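Local coordinates for protein D-lactate dehydrogenase (Fermentative) (Pseudomonas aeruginosa, PDB 6ABJ) that probably catalyses the NADH-dependent interconversion of pyruvate and D-lactate as a tetrameric D-isomer-specific 2-hydroxyacid dehydrogenase, at residues A48-A52 with D53-L57; F148-H151 with G152-G155; R203-A206 with L207-L211. All coordinates share one frame; numbering follows the deposited sequence.

Contact 1: residues A48-A52 with D53-L57; sequences AHLQA and DTAVL
The chain runs extended through Leu50 and Gln51, then reverses in a beta turn whose closing bond joins Thr54 N to Gln51 O at 3.0 Å, with backbone angles at Ala52 and Asp53 close to type I. Ala55 N makes a second, weak bond to the same oxygen. The turn lies in the loop between strands 42-45 and 63-66 of the five-stranded parallel sheet. This sheet belongs to the flavodoxin-like domain, often called the substrate-binding domain in this family; the active site normally lies in the cleft between it and the cofactor domain.

The Thr54 hydroxyl ties the incoming chain to the turn. Its OG1 donates to His49 O at 2.7 Å, in the carbonyl plane and on a lone pair. The same OG1 accepts from Gln51 N at 2.9 Å. Two backbone groups therefore grip one hydroxyl and fix its rotation. With chi1 at 57°, OG1 sits between the backbone N and the carbonyl carbon, where it faces the incoming chain at His49 and Gln51. CG2 of Thr54 leans toward Ala48, with the methyl CB of Ala48 4.4 Å away.

Leu50 is buried and meets the turn at Ala55. Its CD1 reaches the CA of Ala55 at 3.9 Å, and its side chain also packs on Val76 of helix 74-82. The same helix meets Ala55 through Arg79. His49 turns away, and its ND1 is bonded to Ser23.

The Gln51 amide runs alongside the Asp53 carboxylate. Gln51 NE2 donates to the syn lone pair of Asp53 OD1, which is tilted 24° from the amide plane. Their separation of 2.5 Å is shorter than normal for N-H...O, so the exact placement of the Gln51 amide is doubtful.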
# COMPACT_ATOMS: atom_id res chain seq x y z
N ALA B 48 6.55 28.04 0.44
CA ALA B 48 7.93 27.73 0.09
C ALA B 48 8.84 27.72 1.29
O ALA B 48 8.62 28.43 2.24
CB ALA B 48 8.43 28.75 -0.92
N HIS B 49 9.88 26.88 1.21
CA HIS B 49 10.97 26.87 2.16
C HIS B 49 11.74 28.19 2.16
O HIS B 49 11.96 28.79 1.12
CB HIS B 49 11.98 25.77 1.88
CG HIS B 49 11.41 24.39 1.89
ND1 HIS B 49 10.39 24.00 2.73
CD2 HIS B 49 11.73 23.29 1.15
CE1 HIS B 49 10.10 22.72 2.52
NE2 HIS B 49 10.90 22.28 1.56
N LEU B 50 12.21 28.57 3.34
CA LEU B 50 13.18 29.64 3.43
C LEU B 50 14.57 29.13 3.02
O LEU B 50 15.05 28.11 3.49
CB LEU B 50 13.24 30.16 4.86
CG LEU B 50 14.30 31.22 5.11
CD1 LEU B 50 14.01 32.48 4.31
CD2 LEU B 50 14.36 31.52 6.61
N GLN B 51 15.20 29.88 2.13
CA GLN B 51 16.56 29.61 1.67
C GLN B 51 17.04 30.89 0.95
O GLN B 51 16.25 31.88 0.78
CB GLN B 51 16.51 28.42 0.70
CG GLN B 51 15.37 28.58 -0.31
CD GLN B 51 15.22 27.36 -1.18
OE1 GLN B 51 15.38 26.24 -0.73
NE2 GLN B 51 14.91 27.58 -2.45
N ALA B 52 18.30 30.88 0.52
CA ALA B 52 18.92 32.07 -0.08
C ALA B 52 18.01 32.76 -1.12
O ALA B 52 17.79 33.98 -1.07
CB ALA B 52 20.29 31.73 -0.66
N ASP B 53 17.42 31.98 -2.00
CA ASP B 53 16.65 32.55 -3.11
C ASP B 53 15.15 32.83 -2.83
O ASP B 53 14.46 33.33 -3.71
CB ASP B 53 16.81 31.68 -4.35
CG ASP B 53 15.81 30.51 -4.41
OD1 ASP B 53 15.64 29.79 -3.40
OD2 ASP B 53 15.19 30.30 -5.49
N THR B 54 14.64 32.50 -1.65
CA THR B 54 13.27 32.87 -1.23
C THR B 54 13.25 33.91 -0.07
O THR B 54 12.18 34.40 0.35
CB THR B 54 12.50 31.64 -0.74
OG1 THR B 54 13.21 31.02 0.36
CG2 THR B 54 12.34 30.64 -1.87
N ALA B 55 14.43 34.25 0.44
CA ALA B 55 14.53 35.22 1.55
C ALA B 55 13.92 36.57 1.17
O ALA B 55 13.34 37.30 2.02
CB ALA B 55 15.99 35.38 1.96
N VAL B 56 14.02 36.88 -0.12
CA VAL B 56 13.51 38.12 -0.67
C VAL B 56 12.01 38.29 -0.39
O VAL B 56 11.52 39.41 -0.30
CB VAL B 56 13.84 38.22 -2.19
CG1 VAL B 56 13.18 37.10 -3.00
CG2 VAL B 56 13.48 39.61 -2.72
N LEU B 57 11.29 37.19 -0.22
CA LEU B 57 9.86 37.26 0.12
C LEU B 57 9.59 37.93 1.49
O LEU B 57 8.51 38.49 1.72
CB LEU B 57 9.26 35.85 0.07
CG LEU B 57 9.23 35.23 -1.33
CD1 LEU B 57 8.82 33.75 -1.26
CD2 LEU B 57 8.29 35.99 -2.26

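Contact 2: residues F148-H151 with G152-G155; sequences FSLH and GLTG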
# COMPACT_ATOMS: atom_id res chain seq x y z
N PHE B 148 -8.21 -11.02 4.81
CA PHE B 148 -8.62 -11.13 6.20
C PHE B 148 -7.90 -12.15 6.99
O PHE B 148 -8.33 -12.55 8.07
CB PHE B 148 -10.16 -11.33 6.24
CG PHE B 148 -10.92 -10.33 5.46
CD1 PHE B 148 -11.08 -9.03 5.93
CD2 PHE B 148 -11.49 -10.66 4.22
CE1 PHE B 148 -11.80 -8.13 5.20
CE2 PHE B 148 -12.22 -9.74 3.51
CZ PHE B 148 -12.32 -8.44 4.00
N SER B 149 -6.77 -12.61 6.45
CA SER B 149 -5.98 -13.63 7.08
C SER B 149 -5.07 -13.03 8.14
O SER B 149 -4.66 -11.87 8.06
CB SER B 149 -5.20 -14.40 6.01
OG SER B 149 -4.05 -13.73 5.57
N LEU B 150 -4.81 -13.82 9.20
CA LEU B 150 -4.20 -13.32 10.39
C LEU B 150 -2.76 -13.76 10.60
O LEU B 150 -2.11 -13.36 11.60
CB LEU B 150 -5.04 -13.67 11.63
CG LEU B 150 -6.41 -13.06 11.67
CD1 LEU B 150 -7.08 -13.42 13.00
CD2 LEU B 150 -6.33 -11.54 11.54
N HIS B 151 -2.23 -14.61 9.72
CA HIS B 151 -0.81 -15.08 9.88
C HIS B 151 0.15 -13.92 10.13
O HIS B 151 0.10 -12.90 9.45
CB HIS B 151 -0.30 -15.91 8.69
CG HIS B 151 -0.21 -15.13 7.40
ND1 HIS B 151 0.94 -14.47 7.04
CD2 HIS B 151 -1.13 -14.82 6.47
CE1 HIS B 151 0.72 -13.81 5.92
NE2 HIS B 151 -0.54 -13.98 5.57
N GLY B 152 1.06 -14.10 11.09
CA GLY B 152 2.06 -13.12 11.42
C GLY B 152 1.62 -11.88 12.20
O GLY B 152 2.46 -11.08 12.56
N LEU B 153 0.34 -11.76 12.54
CA LEU B 153 -0.18 -10.59 13.24
C LEU B 153 -0.30 -10.73 14.77
O LEU B 153 -0.67 -9.77 15.45
CB LEU B 153 -1.54 -10.20 12.67
CG LEU B 153 -1.63 -9.97 11.18
CD1 LEU B 153 -3.03 -9.49 10.80
CD2 LEU B 153 -0.61 -8.90 10.70
N THR B 154 0.06 -11.92 15.31
CA THR B 154 -0.03 -12.16 16.72
C THR B 154 0.84 -11.20 17.51
O THR B 154 2.08 -11.15 17.27
CB THR B 154 0.35 -13.61 17.07
OG1 THR B 154 -0.44 -14.47 16.29
CG2 THR B 154 0.07 -13.90 18.54
N GLY B 155 0.26 -10.55 18.50
CA GLY B 155 0.99 -9.66 19.40
C GLY B 155 1.21 -10.22 20.79
O GLY B 155 1.33 -11.46 20.96
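Leu150 and Leu153 meet on the packed side of a tight turn. Their side chains cross at about a right angle, and Leu150 CD2 lies 4.0 Å from Leu153 CD1. Both leucines are buried. Leu153 also rests on Ala139 and Arg142 of helix 136-143. Part of the cover comes from a second subunit, where Leu150 packs on His311 and Leu153 on Gln312.

Leu153 also bends back over the backbone. Its chi1 of -54° sets CG beside its own backbone N, and this brings CG to 3.4 Å from Leu150 O. The methyl that meets Leu150, Leu153 CD1, is also 4.0 Å from Ser149 O. Leu150 O accepts from Leu153 N at 3.1 Å, with an N-H...O angle of 156°.

The bond closes a type II beta turn from Leu150 to Leu153. Gly152 holds the third position with a phi of +75°, a value that favours glycine. The turn belongs to the connection between helix 136-143 and strand 162-166 of the NAD-binding Rossmann domain. Arginines of the same chain bond to three carbonyls: Arg142 NH1 donates to Ser149 O and His151 O, and Arg135 NE to Gly152 O.

The corner of the turn is looser. His151 is partly exposed, and its side chain leaves the turn instead of joining the leucine pair. Within the tetramer the ring is nevertheless held, because His151 ND1 is hydrogen-bonded to Asp289 OD2 of a third subunit. Ser149 is also partly exposed, and its OG is hydrogen-bonded to Asp147 OD1.

Contact 3: residues R203-A206 with L207-L211; sequences RYLA and LDALL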
# COMPACT_ATOMS: atom_id res chain seq x y z
N ARG B 203 9.79 1.67 39.44
CA ARG B 203 11.04 1.31 40.15
C ARG B 203 12.21 1.94 39.40
O ARG B 203 12.46 1.62 38.19
CB ARG B 203 11.21 -0.20 40.11
CG ARG B 203 11.62 -0.84 41.41
CD ARG B 203 12.60 -1.96 41.33
NE ARG B 203 12.45 -2.94 40.23
CZ ARG B 203 13.48 -3.46 39.58
NH1 ARG B 203 14.73 -3.12 39.88
NH2 ARG B 203 13.31 -4.34 38.63
N TYR B 204 13.00 2.76 40.07
CA TYR B 204 14.26 3.23 39.46
C TYR B 204 15.33 2.20 39.59
O TYR B 204 15.39 1.50 40.62
CB TYR B 204 14.76 4.58 40.09
CG TYR B 204 14.02 5.79 39.56
CD1 TYR B 204 12.88 6.22 40.19
CD2 TYR B 204 14.46 6.47 38.44
CE1 TYR B 204 12.22 7.32 39.77
CE2 TYR B 204 13.75 7.54 37.95
CZ TYR B 204 12.67 8.00 38.66
OH TYR B 204 11.93 9.10 38.23
N LEU B 205 16.18 2.11 38.56
CA LEU B 205 17.30 1.22 38.55
C LEU B 205 18.35 1.72 37.62
O LEU B 205 18.16 2.68 36.91
CB LEU B 205 16.90 -0.24 38.25
CG LEU B 205 15.91 -0.66 37.13
CD1 LEU B 205 15.48 0.42 36.11
CD2 LEU B 205 16.18 -1.99 36.52
N ALA B 206 19.51 1.07 37.61
CA ALA B 206 20.56 1.42 36.69
C ALA B 206 20.15 1.24 35.20
O ALA B 206 19.37 0.35 34.87
CB ALA B 206 21.78 0.58 36.98
N LEU B 207 20.70 2.08 34.33
CA LEU B 207 20.38 2.06 32.92
C LEU B 207 20.56 0.63 32.39
O LEU B 207 19.72 0.15 31.61
CB LEU B 207 21.26 3.02 32.13
CG LEU B 207 21.18 3.08 30.64
CD1 LEU B 207 19.75 3.33 30.16
CD2 LEU B 207 22.12 4.12 30.07
N ASP B 208 21.67 0.01 32.74
CA ASP B 208 22.00 -1.27 32.14
C ASP B 208 21.03 -2.38 32.57
O ASP B 208 20.61 -3.17 31.74
CB ASP B 208 23.45 -1.63 32.39
CG ASP B 208 24.40 -0.88 31.46
OD1 ASP B 208 24.03 -0.39 30.36
OD2 ASP B 208 25.57 -0.81 31.80
N ALA B 209 20.53 -2.27 33.79
CA ALA B 209 19.56 -3.20 34.29
C ALA B 209 18.18 -2.94 33.68
O ALA B 209 17.49 -3.88 33.30
CB ALA B 209 19.50 -3.09 35.77
N LEU B 210 17.82 -1.66 33.50
CA LEU B 210 16.63 -1.31 32.74
C LEU B 210 16.63 -1.95 31.36
O LEU B 210 15.63 -2.56 30.94
CB LEU B 210 16.46 0.19 32.64
CG LEU B 210 15.18 0.67 31.96
CD1 LEU B 210 14.82 2.05 32.55
CD2 LEU B 210 15.40 0.78 30.49
N LEU B 211 17.74 -1.85 30.65
CA LEU B 211 17.83 -2.33 29.31
C LEU B 211 17.72 -3.87 29.30
O LEU B 211 17.00 -4.48 28.46
CB LEU B 211 19.09 -1.82 28.68
CG LEU B 211 19.13 -0.32 28.30
CD1 LEU B 211 20.52 0.07 27.82
CD2 LEU B 211 18.14 0.08 27.27
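Ala206 holds the N-cap position of helix 207-213, and its carbonyl oxygen takes up two amides of the first turn. The element is the strand-to-helix step of the Rossmann domain, leading from edge strand 203-204 into the helix. Leu210 N gives Ala206 O the main bond, 2.9 Å long with an N-H...O angle of 172°. It is the first i to i+4 bond of the helix. Ala209 N approaches the same oxygen at 3.1 Å, but its angle of 120° makes that bond weak. The next bond in the series joins Leu211 N to Leu207 O.

On the strand side, Arg203 and Leu205 share backbone bonds with strand 185-189. Side-chain groups find partners too: Tyr204 OH bonds to Thr168 and to Asn194 N, and Arg203 NH2 forms a salt bridge with Glu213 at the far end of the helix.

Apolar contact comes from Leu205. Its chi1 of 44° places CG between the backbone N and the carbonyl carbon, and both branches then reach the first helical turn. The side chain crosses that of Leu210 at about a right angle, with Leu205 CD1 3.6 Å from Leu210 CB. The Leu210 side chain is about 9 Å from that of Asp190, which binds NADH in a complex of this protein. The other branch of Leu205 ends at the helix surface: CD2 is 3.6 Å from Ala209 CB.

How the contacts relate
All three contacts are local and none touches another. Contact 1 belongs to the flavodoxin-like domain, and contacts 2 and 3 to the Rossmann domain. Contacts 1 and 3 lie on opposite sides of the chain's centre, about 47 Å apart between centres. Contacts 2 and 3 are nearer, about 18 Å between nearest atoms. Contacts 1 and 2 are partly buried turns, whereas contact 3 is a surface helix start. Side-chain hydrogen bonds dominate contact 1. A single backbone bond and a leucine pair make contact 2, the one at a subunit interface. Contact 3 combines helix bonds with leucine packing and lies near Asp190 of the cofactor site of its own chain.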